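Local coordinates for sulfur oxidation protein soxB (Thermus thermophilus, PDB 2WDD) that hydrolyses a sulfur-sulfur bond in the Sox sulfur oxidation pathway, using a centre of two manganese ions, at residues V161-W166 with V224-S229; E165-R170 with G426-E431; N188-D191 with D196-F199; Y221-V224 with F230-G233. All coordinates share one frame; numbering follows the deposited sequence.

Contact 1: V161-W166 with V224-S229. With MN (manganese (II) ion), chain H.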
loop_
_atom_site.group_PDB
_atom_site.type_symbol
_atom_site.label_atom_id
_atom_site.label_comp_id
_atom_site.label_asym_id
_atom_site.label_seq_id
_atom_site.Cartn_x
_atom_site.Cartn_y
_atom_site.Cartn_z
ATOM N N VAL A 161 0.365 -13.696 -1.417
ATOM C CA VAL A 161 -0.886 -13.469 -2.113
ATOM C C VAL A 161 -0.633 -12.294 -3.070
ATOM O O VAL A 161 0.523 -11.872 -3.235
ATOM C CB VAL A 161 -2.095 -13.283 -1.188
ATOM C CG1 VAL A 161 -2.339 -14.575 -0.394
ATOM C CG2 VAL A 161 -1.916 -12.094 -0.250
ATOM N N SER A 162 -1.681 -11.774 -3.703
ATOM C CA SER A 162 -1.423 -10.770 -4.728
ATOM C C SER A 162 -2.437 -9.659 -4.939
ATOM O O SER A 162 -3.581 -9.734 -4.515
ATOM C CB SER A 162 -1.282 -11.504 -6.064
ATOM O OG SER A 162 -2.560 -11.951 -6.507
ATOM N N HIS A 163 -1.971 -8.646 -5.665
ATOM C CA HIS A 163 -2.780 -7.536 -6.131
ATOM C C HIS A 163 -2.069 -6.872 -7.316
ATOM O O HIS A 163 -2.325 -7.240 -8.477
ATOM C CB HIS A 163 -3.121 -6.528 -5.039
ATOM C CG HIS A 163 -3.743 -5.268 -5.568
ATOM N ND1 HIS A 163 -3.815 -4.109 -4.828
ATOM C CD2 HIS A 163 -4.271 -4.974 -6.782
ATOM C CE1 HIS A 163 -4.374 -3.156 -5.556
ATOM N NE2 HIS A 163 -4.654 -3.653 -6.750
ATOM N N TRP A 164 -1.142 -5.949 -7.039
ATOM C CA TRP A 164 -0.442 -5.241 -8.123
ATOM C C TRP A 164 0.426 -6.131 -8.993
ATOM O O TRP A 164 0.810 -5.741 -10.088
ATOM C CB TRP A 164 0.372 -4.051 -7.598
ATOM C CG TRP A 164 -0.471 -2.826 -7.373
ATOM C CD1 TRP A 164 -1.198 -2.518 -6.255
ATOM C CD2 TRP A 164 -0.614 -1.721 -8.261
ATOM N NE1 TRP A 164 -1.828 -1.304 -6.416
ATOM C CE2 TRP A 164 -1.479 -0.794 -7.644
ATOM C CE3 TRP A 164 -0.124 -1.443 -9.543
ATOM C CZ2 TRP A 164 -1.879 0.387 -8.274
ATOM C CZ3 TRP A 164 -0.515 -0.260 -10.156
ATOM C CH2 TRP A 164 -1.383 0.632 -9.522
ATOM N N GLU A 165 0.726 -7.331 -8.507
ATOM C CA GLU A 165 1.502 -8.298 -9.271
ATOM C C GLU A 165 0.900 -8.454 -10.665
ATOM O O GLU A 165 1.619 -8.582 -11.667
ATOM C CB GLU A 165 1.395 -9.656 -8.569
ATOM C CG GLU A 165 2.388 -9.862 -7.427
ATOM C CD GLU A 165 2.157 -8.972 -6.204
ATOM O OE1 GLU A 165 0.990 -8.620 -5.910
ATOM O OE2 GLU A 165 3.162 -8.710 -5.505
ATOM N N TRP A 166 -0.426 -8.456 -10.724
ATOM C CA TRP A 166 -1.108 -8.661 -11.992
ATOM C C TRP A 166 -0.912 -7.575 -13.034
ATOM O O TRP A 166 -1.286 -7.774 -14.189
ATOM C CB TRP A 166 -2.583 -8.954 -11.767
ATOM C CG TRP A 166 -2.746 -10.231 -10.995
ATOM C CD1 TRP A 166 -2.896 -10.353 -9.644
ATOM C CD2 TRP A 166 -2.610 -11.564 -11.507
ATOM N NE1 TRP A 166 -2.887 -11.683 -9.283
ATOM C CE2 TRP A 166 -2.718 -12.446 -10.409
ATOM C CE3 TRP A 166 -2.422 -12.099 -12.787
ATOM C CZ2 TRP A 166 -2.679 -13.835 -10.555
ATOM C CZ3 TRP A 166 -2.350 -13.479 -12.924
ATOM C CH2 TRP A 166 -2.491 -14.330 -11.816
ATOM N N VAL A 224 -11.447 -3.945 -12.052
ATOM C CA VAL A 224 -11.870 -2.560 -12.231
ATOM C C VAL A 224 -10.770 -1.563 -11.863
ATOM O O VAL A 224 -10.881 -0.367 -12.149
ATOM C CB VAL A 224 -13.169 -2.246 -11.440
ATOM C CG1 VAL A 224 -14.314 -3.162 -11.868
ATOM C CG2 VAL A 224 -12.922 -2.311 -9.932
ATOM N N SER A 225 -9.706 -2.057 -11.232
ATOM C CA SER A 225 -8.632 -1.200 -10.730
ATOM C C SER A 225 -7.420 -1.042 -11.630
ATOM O O SER A 225 -6.561 -0.188 -11.368
ATOM C CB SER A 225 -8.164 -1.706 -9.361
ATOM O OG SER A 225 -9.220 -1.634 -8.423
ATOM N N HIS A 226 -7.331 -1.883 -12.656
ATOM C CA HIS A 226 -6.189 -1.885 -13.557
ATOM C C HIS A 226 -6.663 -2.256 -14.946
ATOM O O HIS A 226 -7.762 -2.780 -15.096
ATOM C CB HIS A 226 -5.182 -2.924 -13.081
ATOM C CG HIS A 226 -4.842 -2.791 -11.629
ATOM N ND1 HIS A 226 -4.012 -1.797 -11.157
ATOM C CD2 HIS A 226 -5.286 -3.461 -10.537
ATOM C CE1 HIS A 226 -3.943 -1.872 -9.838
ATOM N NE2 HIS A 226 -4.699 -2.879 -9.436
ATOM N N PRO A 227 -5.821 -2.025 -15.968
ATOM C CA PRO A 227 -6.213 -2.376 -17.341
ATOM C C PRO A 227 -6.744 -3.798 -17.396
ATOM O O PRO A 227 -6.135 -4.719 -16.852
ATOM C CB PRO A 227 -4.897 -2.254 -18.109
ATOM C CG PRO A 227 -4.208 -1.093 -17.421
ATOM C CD PRO A 227 -4.573 -1.245 -15.936
ATOM N N GLU A 228 -7.922 -3.952 -17.996
ATOM C CA GLU A 228 -8.583 -5.245 -18.066
ATOM C C GLU A 228 -7.741 -6.297 -18.764
ATOM O O GLU A 228 -7.829 -7.479 -18.441
ATOM C CB GLU A 228 -9.936 -5.104 -18.761
ATOM C CG GLU A 228 -10.915 -4.217 -18.014
ATOM C CD GLU A 228 -10.870 -2.768 -18.486
ATOM O OE1 GLU A 228 -9.821 -2.334 -19.017
ATOM O OE2 GLU A 228 -11.892 -2.071 -18.328
ATOM N N SER A 229 -6.915 -5.865 -19.708
ATOM C CA SER A 229 -6.085 -6.784 -20.470
ATOM C C SER A 229 -5.137 -7.600 -19.597
ATOM O O SER A 229 -4.762 -8.715 -19.948
ATOM C CB SER A 229 -5.298 -6.028 -21.544
ATOM O OG SER A 229 -4.378 -5.124 -20.957
HETATM MN MN MN H . -3.033 -3.565 -2.806
HETATM O O HOH W 1 -2.342 -1.867 -1.753
#
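His163 and Trp164 close on His226 from two directions, one through a hydrogen bond and the other by aromatic packing. The polar link runs from His163 NE2 to His226 NE2 at 2.8 Å. It is bent, with an N-H...N angle of 136°, and the two imidazoles meet rim to rim. His163 NE2 lies in the ring plane of His226, whereas His226 NE2 is tilted 22° from that of His163. His226 turns its edge to the face of Trp164, and its CE1 sits over the centre of the six-membered ring, 3.4 Å from CZ2. Replacing Trp164 by alanine would probably strip the CE1 edge of its indole wall, leaving the His226 ring held by its two polar bonds.

The other nitrogen of His163, ND1, is 2.2 Å from manganese; Asp132, His263 and His286 bind the same ion, as does a water. With CG anti to the backbone N (chi1 170°), the ring reaches the ion and His226 together. Histidine suits both places because its two nitrogens serve different partners: ND1 of His226 bonds to the hydroxyl of Tyr429. The chemistry implies a second-shell role: His226 probably helps to set the ring rotation of a manganese ligand.

Contact 2: E165-R170 with G426-E431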
loop_
_atom_site.group_PDB
_atom_site.type_symbol
_atom_site.label_atom_id
_atom_site.label_comp_id
_atom_site.label_asym_id
_atom_site.label_seq_id
_atom_site.Cartn_x
_atom_site.Cartn_y
_atom_site.Cartn_z
ATOM N N GLU A 165 0.726 -7.331 -8.507
ATOM C CA GLU A 165 1.502 -8.298 -9.271
ATOM C C GLU A 165 0.900 -8.454 -10.665
ATOM O O GLU A 165 1.619 -8.582 -11.667
ATOM C CB GLU A 165 1.395 -9.656 -8.569
ATOM C CG GLU A 165 2.388 -9.862 -7.427
ATOM C CD GLU A 165 2.157 -8.972 -6.204
ATOM O OE1 GLU A 165 0.990 -8.620 -5.910
ATOM O OE2 GLU A 165 3.162 -8.710 -5.505
ATOM N N TRP A 166 -0.426 -8.456 -10.724
ATOM C CA TRP A 166 -1.108 -8.661 -11.992
ATOM C C TRP A 166 -0.912 -7.575 -13.034
ATOM O O TRP A 166 -1.286 -7.774 -14.189
ATOM C CB TRP A 166 -2.583 -8.954 -11.767
ATOM C CG TRP A 166 -2.746 -10.231 -10.995
ATOM C CD1 TRP A 166 -2.896 -10.353 -9.644
ATOM C CD2 TRP A 166 -2.610 -11.564 -11.507
ATOM N NE1 TRP A 166 -2.887 -11.683 -9.283
ATOM C CE2 TRP A 166 -2.718 -12.446 -10.409
ATOM C CE3 TRP A 166 -2.422 -12.099 -12.787
ATOM C CZ2 TRP A 166 -2.679 -13.835 -10.555
ATOM C CZ3 TRP A 166 -2.350 -13.479 -12.924
ATOM C CH2 TRP A 166 -2.491 -14.330 -11.816
ATOM N N THR A 167 -0.345 -6.432 -12.641
ATOM C CA THR A 167 -0.109 -5.361 -13.611
ATOM C C THR A 167 1.098 -5.683 -14.480
ATOM O O THR A 167 1.437 -4.925 -15.390
ATOM C CB THR A 167 -0.020 -3.962 -12.965
ATOM O OG1 THR A 167 1.114 -3.891 -12.101
ATOM C CG2 THR A 167 -1.295 -3.645 -12.192
ATOM N N LEU A 168 1.724 -6.828 -14.216
ATOM C CA LEU A 168 2.821 -7.304 -15.054
ATOM C C LEU A 168 2.218 -8.112 -16.201
ATOM O O LEU A 168 2.914 -8.452 -17.155
ATOM C CB LEU A 168 3.777 -8.198 -14.266
ATOM C CG LEU A 168 4.590 -7.494 -13.176
ATOM C CD1 LEU A 168 5.307 -8.510 -12.311
ATOM C CD2 LEU A 168 5.575 -6.503 -13.778
ATOM N N GLY A 169 0.931 -8.429 -16.089
ATOM C CA GLY A 169 0.218 -9.242 -17.065
ATOM C C GLY A 169 0.218 -10.706 -16.642
ATOM O O GLY A 169 1.160 -11.164 -16.004
ATOM N N ARG A 170 -0.837 -11.434 -17.009
ATOM C CA ARG A 170 -0.948 -12.839 -16.627
ATOM C C ARG A 170 0.245 -13.686 -17.055
ATOM O O ARG A 170 0.729 -14.510 -16.277
ATOM C CB ARG A 170 -2.262 -13.451 -17.114
ATOM C CG ARG A 170 -2.549 -14.835 -16.555
ATOM C CD ARG A 170 -3.622 -15.534 -17.372
ATOM N NE ARG A 170 -3.876 -16.894 -16.908
ATOM C CZ ARG A 170 -5.048 -17.509 -17.019
ATOM N NH1 ARG A 170 -5.196 -18.750 -16.573
ATOM N NH2 ARG A 170 -6.075 -16.881 -17.575
ATOM N N GLY A 426 5.849 4.435 -10.656
ATOM C CA GLY A 426 6.228 3.226 -11.360
ATOM C C GLY A 426 5.092 2.282 -11.699
ATOM O O GLY A 426 5.131 1.098 -11.333
ATOM N N PHE A 427 4.064 2.801 -12.365
ATOM C CA PHE A 427 2.973 1.974 -12.889
ATOM C C PHE A 427 3.518 1.308 -14.148
ATOM O O PHE A 427 4.288 1.920 -14.886
ATOM C CB PHE A 427 1.819 2.858 -13.391
ATOM C CG PHE A 427 1.121 3.636 -12.315
ATOM C CD1 PHE A 427 -0.092 3.189 -11.794
ATOM C CD2 PHE A 427 1.637 4.845 -11.868
ATOM C CE1 PHE A 427 -0.772 3.925 -10.812
ATOM C CE2 PHE A 427 0.978 5.577 -10.877
ATOM C CZ PHE A 427 -0.204 5.102 -10.328
ATOM N N THR A 428 3.036 0.114 -14.473
ATOM C CA THR A 428 3.436 -0.483 -15.749
ATOM C C THR A 428 2.656 0.216 -16.872
ATOM O O THR A 428 2.915 -0.035 -18.056
ATOM C CB THR A 428 3.151 -1.990 -15.795
ATOM O OG1 THR A 428 1.782 -2.219 -15.456
ATOM C CG2 THR A 428 4.106 -2.771 -14.868
ATOM N N TYR A 429 1.675 1.045 -16.497
ATOM C CA TYR A 429 0.861 1.835 -17.438
ATOM C C TYR A 429 0.936 3.280 -16.950
ATOM O O TYR A 429 -0.017 3.812 -16.400
ATOM C CB TYR A 429 -0.600 1.362 -17.474
ATOM C CG TYR A 429 -1.267 1.151 -16.124
ATOM C CD1 TYR A 429 -2.252 2.019 -15.670
ATOM C CD2 TYR A 429 -0.945 0.044 -15.337
ATOM C CE1 TYR A 429 -2.884 1.815 -14.447
ATOM C CE2 TYR A 429 -1.561 -0.157 -14.095
ATOM C CZ TYR A 429 -2.542 0.710 -13.675
ATOM O OH TYR A 429 -3.162 0.503 -12.463
ATOM N N PRO A 430 2.111 3.906 -17.094
ATOM C CA PRO A 430 2.395 5.232 -16.524
ATOM C C PRO A 430 2.016 6.421 -17.393
ATOM O O PRO A 430 2.323 7.565 -17.057
ATOM C CB PRO A 430 3.914 5.192 -16.371
ATOM C CG PRO A 430 4.343 4.428 -17.612
ATOM C CD PRO A 430 3.297 3.338 -17.768
ATOM N N GLU A 431 1.336 6.161 -18.499
ATOM C CA GLU A 431 0.972 7.229 -19.412
ATOM C C GLU A 431 0.210 8.389 -18.792
ATOM O O GLU A 431 -0.781 8.197 -18.087
ATOM C CB GLU A 431 0.179 6.668 -20.588
ATOM C CG GLU A 431 1.000 5.754 -21.492
ATOM C CD GLU A 431 1.056 4.306 -21.005
ATOM O OE1 GLU A 431 0.452 3.985 -19.954
ATOM O OE2 GLU A 431 1.700 3.482 -21.690
HETATM O O HOH W 2 2.471 -1.428 -11.944
#
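Thr428 faces Thr167 with its hydroxyl leading, and the two side chains cross obliquely. Its OG1 donates to the carbonyl Thr167 O at 2.7 Å, arriving with a C=O...O angle of 132° and 34° from the carbonyl plane. The hydroxyl lies between the backbone N and carbonyl carbon (chi1 53°), which leaves CG2 to turn toward Leu168, whose CD2 it meets at 4.2 Å nearly at right angles. Threonine thus offers a donor and a methyl from one branch point. A valine here would probably leave the Thr167 carbonyl without its side-chain donor across the interface.

Thr167 divides its own branches in the same manner. CG2 comes to the edge of the Tyr429 ring, 4.0 Å from CE2, with the side chains roughly perpendicular. OG1 bonds to Trp164 O inside its own turn and also accepts from water 2, at 2.8 Å. That water in turn accepts from Thr428 N at 3.0 Å, giving a second, water-mediated path beside the direct bond.

The contact therefore joins the turn that follows the manganese ligand His163 to the region of the 5'-nucleotidase C-terminal family; the polar bonds give the join its direction and the methyl contacts fill in beside them.

Contact 3: N188-D191 with D196-F199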
loop_
_atom_site.group_PDB
_atom_site.type_symbol
_atom_site.label_atom_id
_atom_site.label_comp_id
_atom_site.label_asym_id
_atom_site.label_seq_id
_atom_site.Cartn_x
_atom_site.Cartn_y
_atom_site.Cartn_z
ATOM N N ASN A 188 -9.604 -17.164 -4.288
ATOM C CA ASN A 188 -10.482 -16.402 -5.161
ATOM C C ASN A 188 -10.159 -16.185 -6.634
ATOM O O ASN A 188 -11.008 -15.674 -7.364
ATOM C CB ASN A 188 -10.873 -15.066 -4.508
ATOM C CG ASN A 188 -9.676 -14.165 -4.237
ATOM O OD1 ASN A 188 -8.611 -14.613 -3.795
ATOM N ND2 ASN A 188 -9.848 -12.873 -4.515
ATOM N N ILE A 189 -8.950 -16.524 -7.059
ATOM C CA ILE A 189 -8.574 -16.336 -8.457
ATOM C C ILE A 189 -9.043 -17.583 -9.200
ATOM O O ILE A 189 -8.520 -18.673 -8.983
ATOM C CB ILE A 189 -7.068 -16.095 -8.613
ATOM C CG1 ILE A 189 -6.663 -14.826 -7.846
ATOM C CG2 ILE A 189 -6.689 -15.931 -10.099
ATOM C CD1 ILE A 189 -5.173 -14.600 -7.753
ATOM N N VAL A 190 -10.056 -17.414 -10.044
ATOM C CA VAL A 190 -10.640 -18.539 -10.767
ATOM C C VAL A 190 -10.765 -18.202 -12.240
ATOM O O VAL A 190 -10.711 -17.037 -12.633
ATOM C CB VAL A 190 -12.025 -18.918 -10.177
ATOM C CG1 VAL A 190 -11.922 -19.177 -8.665
ATOM C CG2 VAL A 190 -13.071 -17.828 -10.474
ATOM N N ASP A 191 -10.966 -19.224 -13.058
ATOM C CA ASP A 191 -11.158 -18.987 -14.479
ATOM C C ASP A 191 -12.536 -18.355 -14.647
ATOM O O ASP A 191 -13.491 -18.755 -13.977
ATOM C CB ASP A 191 -11.126 -20.312 -15.235
ATOM C CG ASP A 191 -11.456 -20.133 -16.682
ATOM O OD1 ASP A 191 -10.610 -19.565 -17.396
ATOM O OD2 ASP A 191 -12.609 -20.428 -17.060
ATOM N N ASP A 196 -13.030 -22.743 -12.222
ATOM C CA ASP A 196 -12.051 -23.546 -11.492
ATOM C C ASP A 196 -10.957 -22.657 -10.911
ATOM O O ASP A 196 -10.423 -21.772 -11.586
ATOM C CB ASP A 196 -11.430 -24.639 -12.374
ATOM C CG ASP A 196 -10.933 -24.110 -13.710
ATOM O OD1 ASP A 196 -11.761 -23.584 -14.471
ATOM O OD2 ASP A 196 -9.742 -24.316 -14.037
ATOM N N PRO A 197 -10.617 -22.874 -9.637
ATOM C CA PRO A 197 -9.556 -22.049 -9.056
ATOM C C PRO A 197 -8.213 -22.362 -9.702
ATOM O O PRO A 197 -7.915 -23.517 -10.029
ATOM C CB PRO A 197 -9.550 -22.470 -7.581
ATOM C CG PRO A 197 -10.953 -22.949 -7.330
ATOM C CD PRO A 197 -11.374 -23.618 -8.612
ATOM N N LEU A 198 -7.412 -21.322 -9.912
ATOM C CA LEU A 198 -6.109 -21.478 -10.538
ATOM C C LEU A 198 -4.968 -21.799 -9.581
ATOM O O LEU A 198 -3.943 -22.306 -10.004
ATOM C CB LEU A 198 -5.784 -20.254 -11.398
ATOM C CG LEU A 198 -6.881 -20.105 -12.464
ATOM C CD1 LEU A 198 -6.726 -18.856 -13.267
ATOM C CD2 LEU A 198 -6.958 -21.337 -13.380
ATOM N N PHE A 199 -5.160 -21.543 -8.287
ATOM C CA PHE A 199 -4.108 -21.783 -7.307
ATOM C C PHE A 199 -4.678 -22.471 -6.085
ATOM O O PHE A 199 -5.888 -22.452 -5.867
ATOM C CB PHE A 199 -3.501 -20.448 -6.862
ATOM C CG PHE A 199 -2.990 -19.610 -8.002
ATOM C CD1 PHE A 199 -1.874 -20.006 -8.714
ATOM C CD2 PHE A 199 -3.686 -18.485 -8.415
ATOM C CE1 PHE A 199 -1.410 -19.259 -9.789
ATOM C CE2 PHE A 199 -3.233 -17.727 -9.488
ATOM C CZ PHE A 199 -2.088 -18.111 -10.169
HETATM O O HOH W 3 -6.756 -19.473 -7.157
#
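A single antiparallel bridge, closing a short hairpin-like excursion of the chain, pairs Val190 of strand 190-191 with Pro197. They form a non-hydrogen-bonded pair, with the backbone bonds falling on the flanking residues: Leu198 N donates to Ile189 O at 3.0 Å, almost straight at 173°, and Asp191 N donates to Asp196 O, also at 3.0 Å. Proline fits the bridged position because no N-H is needed from it there. The gap between the bonds is spanned by CA-H...O contacts, Val190 CA lying 3.3 Å from Asp196 O. Ile189 O also accepts from water 3, which in turn accepts from Phe199 N at 2.8 Å, so that the water bridges Phe199 N to the same carbonyl.

Apolar branches pack beside the bridge. Ile189 sends CG2 to the rim of the Phe199 ring, 3.9 Å from CE2 and near the ring plane, while Val190 CG1 lies against Pro197 CG at 4.1 Å. Ile189 and Val190 are buried, and Ile189 also leans on Trp166.

At the loop end two carboxylates approach, with Asp191 OD2 4.2 Å from Asp196 OD1. Repulsion between them is probably eased because Asp191 OD2 accepts from Leu193 N and Phe194 N. Its CG, anti to the backbone N (chi1 174°), extends over the connection to reach them.

On the strand's other partner side, Val190 pairs with Ser235 of strand 234-235. The arrangement is that of an isolated antiparallel beta bridge closing a short loop, beside the two-stranded antiparallel sheet of 190-191 and 234-235, with the Asp191 carboxylate accepting from two backbone N-H groups of the loop.

Contact 4: Y221-V224 with F230-G233. With TBU (tertiary-butyl alcohol), chain E.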
loop_
_atom_site.group_PDB
_atom_site.type_symbol
_atom_site.label_atom_id
_atom_site.label_comp_id
_atom_site.label_asym_id
_atom_site.label_seq_id
_atom_site.Cartn_x
_atom_site.Cartn_y
_atom_site.Cartn_z
ATOM N N TYR A 221 -10.769 -6.665 -6.363
ATOM C CA TYR A 221 -11.122 -5.634 -7.329
ATOM C C TYR A 221 -10.077 -5.348 -8.396
ATOM O O TYR A 221 -10.036 -4.257 -8.971
ATOM C CB TYR A 221 -11.545 -4.363 -6.593
ATOM C CG TYR A 221 -12.581 -4.635 -5.527
ATOM C CD1 TYR A 221 -13.839 -5.123 -5.863
ATOM C CD2 TYR A 221 -12.290 -4.450 -4.183
ATOM C CE1 TYR A 221 -14.789 -5.389 -4.886
ATOM C CE2 TYR A 221 -13.242 -4.696 -3.201
ATOM C CZ TYR A 221 -14.487 -5.165 -3.562
ATOM O OH TYR A 221 -15.428 -5.435 -2.592
ATOM N N VAL A 222 -9.254 -6.342 -8.694
ATOM C CA VAL A 222 -8.226 -6.175 -9.712
ATOM C C VAL A 222 -8.791 -5.753 -11.067
ATOM O O VAL A 222 -8.184 -4.948 -11.776
ATOM C CB VAL A 222 -7.356 -7.453 -9.836
ATOM C CG1 VAL A 222 -6.288 -7.283 -10.905
ATOM C CG2 VAL A 222 -6.715 -7.809 -8.490
ATOM N N LYS A 223 -9.914 -6.343 -11.465
ATOM C CA LYS A 223 -10.470 -6.063 -12.782
ATOM C C LYS A 223 -10.900 -4.622 -13.054
ATOM O O LYS A 223 -10.706 -4.111 -14.157
ATOM C CB LYS A 223 -11.546 -7.084 -13.158
ATOM C CG LYS A 223 -11.047 -8.525 -13.079
ATOM C CD LYS A 223 -11.927 -9.488 -13.861
ATOM C CE LYS A 223 -11.756 -9.308 -15.364
ATOM N NZ LYS A 223 -10.537 -9.981 -15.897
ATOM N N VAL A 224 -11.447 -3.945 -12.052
ATOM C CA VAL A 224 -11.870 -2.560 -12.231
ATOM C C VAL A 224 -10.770 -1.563 -11.863
ATOM O O VAL A 224 -10.881 -0.367 -12.149
ATOM C CB VAL A 224 -13.169 -2.246 -11.440
ATOM C CG1 VAL A 224 -14.314 -3.162 -11.868
ATOM C CG2 VAL A 224 -12.922 -2.311 -9.932
ATOM N N PHE A 230 -4.730 -7.031 -18.468
ATOM C CA PHE A 230 -3.778 -7.693 -17.588
ATOM C C PHE A 230 -4.323 -8.973 -16.960
ATOM O O PHE A 230 -3.543 -9.839 -16.562
ATOM C CB PHE A 230 -3.365 -6.761 -16.447
ATOM C CG PHE A 230 -2.491 -5.607 -16.870
ATOM C CD1 PHE A 230 -1.615 -5.719 -17.941
ATOM C CD2 PHE A 230 -2.510 -4.427 -16.151
ATOM C CE1 PHE A 230 -0.797 -4.659 -18.299
ATOM C CE2 PHE A 230 -1.697 -3.369 -16.501
ATOM C CZ PHE A 230 -0.837 -3.481 -17.574
ATOM N N THR A 231 -5.643 -9.040 -16.787
ATOM C CA THR A 231 -6.277 -10.180 -16.114
ATOM C C THR A 231 -7.382 -10.852 -16.928
ATOM O O THR A 231 -8.262 -11.512 -16.365
ATOM C CB THR A 231 -6.840 -9.764 -14.742
ATOM O OG1 THR A 231 -7.857 -8.771 -14.922
ATOM C CG2 THR A 231 -5.740 -9.200 -13.853
ATOM N N GLU A 232 -7.358 -10.674 -18.241
ATOM C CA GLU A 232 -8.389 -11.280 -19.075
ATOM C C GLU A 232 -8.406 -12.798 -18.887
ATOM O O GLU A 232 -7.360 -13.442 -18.879
ATOM C CB GLU A 232 -8.190 -10.906 -20.546
ATOM C CG GLU A 232 -6.912 -11.427 -21.166
ATOM C CD GLU A 232 -6.520 -10.643 -22.407
ATOM O OE1 GLU A 232 -5.376 -10.140 -22.462
ATOM O OE2 GLU A 232 -7.370 -10.502 -23.314
ATOM N N GLY A 233 -9.597 -13.354 -18.686
ATOM C CA GLY A 233 -9.760 -14.785 -18.488
ATOM C C GLY A 233 -9.841 -15.155 -17.024
ATOM O O GLY A 233 -10.185 -16.287 -16.675
HETATM O O TBU E . -13.074 -10.276 -10.968
HETATM C C TBU E . -14.488 -10.056 -11.188
HETATM C C1 TBU E . -15.112 -11.275 -11.815
HETATM C C2 TBU E . -15.302 -9.776 -9.916
HETATM C C3 TBU E . -14.651 -8.885 -12.143
HETATM O O HOH W 4 -7.147 -6.136 -14.595
HETATM O O HOH W 5 -12.006 -11.538 -17.720
#
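A pocket holding a tertiary-butyl alcohol molecule is lined on one side by Lys223, a residue of helix 222-225, which reaches across to the loop preceding strand 234-235. Its methylene groups face the ligand: Lys223 CD lies 3.2 Å from the alcohol oxygen, and Lys223 CB lies 3.7 Å from methyl C3. Ser235, Phe236 and Ala237 complete the pocket, and Phe236 N is hydrogen-bonded to the alcohol.

Beyond the ligand the lysine chain curls, bent at chi3 (72°) and chi4 (80°), so that the ammonium group turns to Thr231. NZ donates to Thr231 OG1 at 3.1 Å and also to Leu234 O, while water 5 accepts from it at 2.8 Å and links it to Gly233 N. Gly233 suits its place because its positive phi (97°) would press a CB against the preceding carbonyl.

Thr231 OG1 meets the lysine and, at 2.7 Å, water 4, which lies 3.2 Å from Val222 O and probably donates to it. The methyl CG2 packs on Val222 CG1 at 3.6 Å, an apolar pair beside the polar one; the branch of Thr231 offers hydroxyl and methyl at once.

Three acceptors thus grip the ammonium group, one for each N-H of a protonated lysine. Its charge is probably well stabilised by hydroxyl, carbonyl and water, while its alkyl part is left to form a wall of the pocket.

Contacts 1, 2 and 4 cluster around the loop that carries His163, with contact 1 lying about 6 Å from contact 4 and about 8 Å from contact 2, centre to centre. Contact 1 touches the manganese site directly. Contact 4 backs it, Val222 CG2 lying 4.1 Å from His163 CD2, and Thr231 CG2 also packs on Trp166 CB at 3.8 Å. Phe230 joins contacts 4 and 2, its CZ 3.6 Å from Thr428 OG1. Contact 3 stands further out, its centre about 15 Å from that of contact 1, yet Ile189 CD1 reaches Trp166 CZ2 at 3.8 Å. Trp166 therefore connects the outlying bridge with the shell behind the metal, while one tertiary-butyl alcohol sits beside contact 4.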